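Local atomic coordinates of protease 2A (Rhinovirus C, PDB entry 5X45), a protein that acts as a chymotrypsin-like viral protease, probably cutting the rhinovirus polyprotein at its own amino end as well as host proteins. Residues G58-R63 / F69-V74; D26-L31 / D36-S41. All blocks are in the same frame, centred on the assembly; numbering follows the deposited sequence.

Contact 1 (G58-R63 / F69-V74); sequences GCYYSR and FPVECV
Tyr60 lies across from Phe69 and Val71, and the space between their side chains is the tightly filled part of this antiparallel hairpin. The ring atoms CE1 and CD1 of Tyr60 do the touching: CE1 of Tyr60 is 3.7 Å from CB of Phe69, and CD1 of Tyr60 is 3.7 Å from CG1 of Val71. With chi1 at 76°, CG of Tyr60 is held between the backbone N and the carbonyl carbon, which swings the ring over towards the partner strand. The two aromatic rings, with centroids 5.9 Å apart, meet obliquely rather than stacking. CB of Ser62 comes in at the edge of the Phe69 ring, 3.7 Å from CE2 of Phe69.

Backbone bonds pair Gly58 with Val71 and Tyr60 with Phe69 in both directions, with Gly58 N 2.9 Å from Val71 O. The other side of the ladder is looser. There Cys59 and Pro70 form a non-hydrogen-bonded pair and add little side-chain contact, the proline being exposed.

Arg67 makes a cation-pi contact with Phe69. Tyr60 runs inward, donates a hydrogen bond from OH to His101 O, and meets Phe131 of strand 129-133 edge-to-face. Backbone bonds of Cys59 to Leu112 and of Val74 to Ile97 set the hairpin between strands 110-113 and 95-98, where it closes the six-stranded barrel.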
loop_
_atom_site.group_PDB
_atom_site.type_symbol
_atom_site.label_atom_id
_atom_site.label_comp_id
_atom_site.label_asym_id
_atom_site.label_seq_id
_atom_site.Cartn_x
_atom_site.Cartn_y
_atom_site.Cartn_z
ATOM N N GLY A 58 0.465 0.393 13.538
ATOM C CA GLY A 58 -0.355 -0.784 13.353
ATOM C C GLY A 58 0.471 -2.014 13.051
ATOM O O GLY A 58 1.543 -2.223 13.621
ATOM N N CYS A 59 -0.034 -2.839 12.149
ATOM C CA CYS A 59 0.647 -4.064 11.781
ATOM C C CYS A 59 0.580 -4.276 10.280
ATOM O O CYS A 59 -0.339 -3.792 9.620
ATOM C CB CYS A 59 0.038 -5.254 12.510
ATOM S SG CYS A 59 -1.738 -5.348 12.299
ATOM N N TYR A 60 1.563 -4.974 9.727
ATOM C CA TYR A 60 1.555 -5.193 8.293
ATOM C C TYR A 60 1.982 -6.606 7.909
ATOM O O TYR A 60 2.717 -7.273 8.636
ATOM C CB TYR A 60 2.441 -4.159 7.588
ATOM C CG TYR A 60 3.926 -4.406 7.698
ATOM C CD1 TYR A 60 4.638 -4.002 8.818
ATOM C CD2 TYR A 60 4.622 -5.047 6.669
ATOM C CE1 TYR A 60 6.005 -4.220 8.909
ATOM C CE2 TYR A 60 5.984 -5.270 6.753
ATOM C CZ TYR A 60 6.672 -4.855 7.874
ATOM O OH TYR A 60 8.027 -5.074 7.963
ATOM N N TYR A 61 1.520 -7.047 6.746
ATOM C CA TYR A 61 1.896 -8.345 6.217
ATOM C C TYR A 61 3.213 -8.264 5.442
ATOM O O TYR A 61 3.371 -7.423 4.560
ATOM C CB TYR A 61 0.781 -8.884 5.320
ATOM C CG TYR A 61 1.143 -10.174 4.646
ATOM C CD1 TYR A 61 1.312 -11.339 5.383
ATOM C CD2 TYR A 61 1.336 -10.229 3.272
ATOM C CE1 TYR A 61 1.656 -12.531 4.766
ATOM C CE2 TYR A 61 1.682 -11.417 2.647
ATOM C CZ TYR A 61 1.840 -12.561 3.401
ATOM O OH TYR A 61 2.181 -13.737 2.790
ATOM N N SER A 62 4.156 -9.128 5.795
ATOM C CA SER A 62 5.411 -9.280 5.062
ATOM C C SER A 62 5.389 -10.581 4.279
ATOM O O SER A 62 5.418 -11.658 4.890
ATOM C CB SER A 62 6.607 -9.276 6.019
ATOM O OG SER A 62 7.799 -9.679 5.355
ATOM N N ARG A 63 5.362 -10.504 2.947
ATOM C CA ARG A 63 5.267 -11.731 2.149
ATOM C C ARG A 63 6.545 -12.553 2.262
ATOM O O ARG A 63 6.482 -13.775 2.395
ATOM C CB ARG A 63 4.971 -11.449 0.672
ATOM C CG ARG A 63 4.582 -12.726 -0.070
ATOM C CD ARG A 63 4.305 -12.506 -1.536
ATOM N NE ARG A 63 5.539 -12.527 -2.319
ATOM C CZ ARG A 63 5.936 -13.552 -3.070
ATOM N NH1 ARG A 63 5.196 -14.650 -3.146
ATOM N NH2 ARG A 63 7.075 -13.480 -3.747
ATOM N N PHE A 69 3.799 -8.162 11.147
ATOM C CA PHE A 69 4.675 -7.433 12.070
ATOM C C PHE A 69 3.978 -6.216 12.644
ATOM O O PHE A 69 3.326 -5.489 11.910
ATOM C CB PHE A 69 5.949 -6.949 11.380
ATOM C CG PHE A 69 6.931 -8.028 11.078
ATOM C CD1 PHE A 69 7.807 -8.482 12.058
ATOM C CD2 PHE A 69 7.012 -8.571 9.800
ATOM C CE1 PHE A 69 8.739 -9.475 11.766
ATOM C CE2 PHE A 69 7.931 -9.564 9.505
ATOM C CZ PHE A 69 8.794 -10.018 10.488
ATOM N N PRO A 70 4.167 -5.951 13.941
ATOM C CA PRO A 70 3.791 -4.631 14.460
ATOM C C PRO A 70 4.673 -3.585 13.810
ATOM O O PRO A 70 5.782 -3.935 13.410
ATOM C CB PRO A 70 4.068 -4.742 15.961
ATOM C CG PRO A 70 3.999 -6.212 16.242
ATOM C CD PRO A 70 4.577 -6.869 15.015
ATOM N N VAL A 71 4.199 -2.350 13.671
ATOM C CA VAL A 71 5.016 -1.309 13.044
ATOM C C VAL A 71 4.536 0.074 13.470
ATOM O O VAL A 71 3.338 0.277 13.688
ATOM C CB VAL A 71 4.989 -1.445 11.489
ATOM C CG1 VAL A 71 3.606 -1.137 10.937
ATOM C CG2 VAL A 71 6.045 -0.573 10.838
ATOM N N GLU A 72 5.475 1.004 13.640
ATOM C CA GLU A 72 5.150 2.404 13.940
ATOM C C GLU A 72 5.645 3.290 12.799
ATOM O O GLU A 72 6.824 3.245 12.458
ATOM C CB GLU A 72 5.787 2.839 15.260
ATOM C CG GLU A 72 5.466 1.923 16.429
ATOM C CD GLU A 72 6.410 0.722 16.490
ATOM O OE1 GLU A 72 7.361 0.673 15.681
ATOM O OE2 GLU A 72 6.193 -0.182 17.326
ATOM N N CYS A 73 4.776 4.091 12.194
ATOM C CA CYS A 73 5.229 4.873 11.040
ATOM C C CYS A 73 5.246 6.382 11.239
ATOM O O CYS A 73 4.554 6.928 12.090
ATOM C CB CYS A 73 4.362 4.566 9.821
ATOM S SG CYS A 73 4.356 2.848 9.376
ATOM N N VAL A 74 6.045 7.037 10.410
ATOM C CA VAL A 74 6.052 8.482 10.285
ATOM C C VAL A 74 5.587 8.868 8.876
ATOM O O VAL A 74 5.913 8.181 7.906
ATOM C CB VAL A 74 7.441 9.070 10.540
ATOM C CG1 VAL A 74 7.323 10.572 10.679
ATOM C CG2 VAL A 74 8.013 8.509 11.813
#

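Contact 2 (D26-L31 / D36-S41); sequences DETILL and DLQVDS
Val39 O is gripped by two successive amides of the opposite strand: Ile29 N at 2.7 Å from Val39 O, and Leu30 N at 3.2 Å from the same oxygen. Two residues set against one make this a classic beta bulge, which shifts the register by one between Thr28 and Leu30. Antiparallel pairing resumes at once, with Val39 N giving a bond of 2.7 Å to Leu30 O. At the other end Ser41 N reaches Glu27 O over 2.8 Å.

Val39 and Leu30 share one face, their CB atoms 3.9 Å apart. CG1 of Ile29, placed between its backbone N and carbonyl carbon (chi1 61°), leans over to CG1 of Val39 at 3.9 Å.

The face carrying Thr28, Gln38 and Asp40 is polar. NE2 of Gln38 binds Asp40 OD1 at 2.8 Å on the syn side of the carboxylate, close to the amide plane, while Asn23 O takes another bond from that nitrogen. The Thr28 side chain crosses that of Gln38 at about a right angle; its OG1 makes no hydrogen bond to Gln38 NE2 but bonds Thr25 N. Thr25 OG1 lies within hydrogen-bonding distance of both Glu27 OE1 and Asp40 OD2, but its single proton can serve only one at a time. Further along this face CD1 of Leu31 rests on CB of Gln38, 3.8 Å away.

Asp36 has a weak hydrogen bond to His20, consistent with the aspartate-histidine pair of chymotrypsin-like proteases. Strand 37-41 is flanked by 28-32, which is outermost in its four-stranded sheet, and by strand 14-18, whose Ala14 and Tyr16 touch Val39.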
loop_
_atom_site.group_PDB
_atom_site.type_symbol
_atom_site.label_atom_id
_atom_site.label_comp_id
_atom_site.label_asym_id
_atom_site.label_seq_id
_atom_site.Cartn_x
_atom_site.Cartn_y
_atom_site.Cartn_z
ATOM N N ASP A 26 -11.325 -1.154 -17.825
ATOM C CA ASP A 26 -12.428 -0.245 -18.056
ATOM C C ASP A 26 -13.131 0.067 -16.721
ATOM O O ASP A 26 -13.969 0.966 -16.655
ATOM C CB ASP A 26 -13.397 -0.828 -19.076
ATOM C CG ASP A 26 -14.086 0.250 -19.901
ATOM O OD1 ASP A 26 -14.851 1.055 -19.329
ATOM O OD2 ASP A 26 -13.852 0.292 -21.131
ATOM N N GLU A 27 -12.758 -0.645 -15.652
ATOM C CA GLU A 27 -13.297 -0.362 -14.318
ATOM C C GLU A 27 -12.365 0.519 -13.490
ATOM O O GLU A 27 -12.646 0.795 -12.324
ATOM C CB GLU A 27 -13.584 -1.645 -13.515
ATOM C CG GLU A 27 -14.572 -2.648 -14.100
ATOM C CD GLU A 27 -13.951 -3.645 -15.060
ATOM O OE1 GLU A 27 -12.727 -3.587 -15.305
ATOM O OE2 GLU A 27 -14.701 -4.509 -15.563
ATOM N N THR A 28 -11.254 0.949 -14.078
ATOM C CA THR A 28 -10.337 1.846 -13.384
ATOM C C THR A 28 -11.016 3.185 -13.085
ATOM O O THR A 28 -11.610 3.791 -13.980
ATOM C CB THR A 28 -9.054 2.081 -14.209
ATOM O OG1 THR A 28 -8.411 0.825 -14.449
ATOM C CG2 THR A 28 -8.084 2.993 -13.477
ATOM N N ILE A 29 -10.957 3.626 -11.830
ATOM C CA ILE A 29 -11.544 4.906 -11.447
ATOM C C ILE A 29 -10.473 5.869 -10.915
ATOM O O ILE A 29 -10.739 7.049 -10.704
ATOM C CB ILE A 29 -12.661 4.743 -10.381
ATOM C CG1 ILE A 29 -12.114 4.112 -9.104
ATOM C CG2 ILE A 29 -13.812 3.921 -10.919
ATOM C CD1 ILE A 29 -13.159 3.976 -8.018
ATOM N N LEU A 30 -9.257 5.367 -10.718
ATOM C CA LEU A 30 -8.137 6.212 -10.307
ATOM C C LEU A 30 -6.826 5.552 -10.678
ATOM O O LEU A 30 -6.611 4.376 -10.386
ATOM C CB LEU A 30 -8.156 6.494 -8.804
ATOM C CG LEU A 30 -7.191 7.579 -8.295
ATOM C CD1 LEU A 30 -7.800 8.275 -7.087
ATOM C CD2 LEU A 30 -5.808 7.038 -7.936
ATOM N N LEU A 31 -5.943 6.316 -11.311
ATOM C CA LEU A 31 -4.603 5.828 -11.599
ATOM C C LEU A 31 -3.585 6.910 -11.268
ATOM O O LEU A 31 -3.582 7.981 -11.872
ATOM C CB LEU A 31 -4.464 5.388 -13.061
ATOM C CG LEU A 31 -3.078 4.816 -13.381
ATOM C CD1 LEU A 31 -2.774 3.618 -12.487
ATOM C CD2 LEU A 31 -2.953 4.431 -14.843
ATOM N N ASP A 36 2.045 5.021 -7.050
ATOM C CA ASP A 36 2.084 3.623 -7.496
ATOM C C ASP A 36 0.756 2.929 -7.178
ATOM O O ASP A 36 0.718 1.809 -6.653
ATOM C CB ASP A 36 3.260 2.881 -6.850
ATOM C CG ASP A 36 3.483 1.505 -7.454
ATOM O OD1 ASP A 36 3.061 1.302 -8.612
ATOM O OD2 ASP A 36 4.065 0.628 -6.773
ATOM N N LEU A 37 -0.338 3.594 -7.527
ATOM C CA LEU A 37 -1.661 3.162 -7.087
ATOM C C LEU A 37 -2.659 3.119 -8.217
ATOM O O LEU A 37 -2.772 4.064 -8.999
ATOM C CB LEU A 37 -2.190 4.097 -6.002
ATOM C CG LEU A 37 -3.551 3.732 -5.421
ATOM C CD1 LEU A 37 -3.468 2.445 -4.587
ATOM C CD2 LEU A 37 -4.095 4.883 -4.596
ATOM N N GLN A 38 -3.391 2.018 -8.296
ATOM C CA GLN A 38 -4.503 1.911 -9.226
ATOM C C GLN A 38 -5.750 1.520 -8.461
ATOM O O GLN A 38 -5.700 0.642 -7.604
ATOM C CB GLN A 38 -4.220 0.890 -10.324
ATOM C CG GLN A 38 -5.459 0.587 -11.162
ATOM C CD GLN A 38 -5.173 -0.202 -12.424
ATOM O OE1 GLN A 38 -4.081 -0.127 -12.996
ATOM N NE2 GLN A 38 -6.148 -0.996 -12.847
ATOM N N VAL A 39 -6.858 2.201 -8.725
ATOM C CA VAL A 39 -8.100 1.830 -8.068
ATOM C C VAL A 39 -9.160 1.474 -9.103
ATOM O O VAL A 39 -9.405 2.232 -10.044
ATOM C CB VAL A 39 -8.639 2.942 -7.165
ATOM C CG1 VAL A 39 -9.835 2.418 -6.367
ATOM C CG2 VAL A 39 -7.552 3.435 -6.233
ATOM N N ASP A 40 -9.785 0.313 -8.916
ATOM C CA ASP A 40 -10.835 -0.155 -9.811
ATOM C C ASP A 40 -12.144 -0.275 -9.057
ATOM O O ASP A 40 -12.162 -0.644 -7.889
ATOM C CB ASP A 40 -10.461 -1.502 -10.445
ATOM C CG ASP A 40 -9.317 -1.383 -11.455
ATOM O OD1 ASP A 40 -8.503 -0.445 -11.340
ATOM O OD2 ASP A 40 -9.240 -2.223 -12.379
ATOM N N SER A 41 -13.241 0.068 -9.717
ATOM C CA SER A 41 -14.555 -0.180 -9.149
ATOM C C SER A 41 -14.871 -1.668 -9.244
ATOM O O SER A 41 -14.292 -2.381 -10.065
ATOM C CB SER A 41 -15.617 0.626 -9.874
ATOM O OG SER A 41 -15.704 0.184 -11.211
#

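In the fold
Contacts 1 and 2 are both antiparallel hairpins, but they belong to different sheets on opposite sides of the chain's centre: their own centres lie 25 Å apart and they do not touch. Contact 2 closes before contact 1 opens, and strand 37-41 is followed directly by strand 57-62. Each is only partly buried. In contact 1 an aromatic side chain reaches into the barrel, with polar groups playing a small part; in contact 2, at the edge of the four-stranded sheet, an irregular backbone combines with an amide, carboxylate and hydroxyl network. The Gly58 end of contact 1 lies near the bound zinc ion, whose ligands include Cys55 and Cys113.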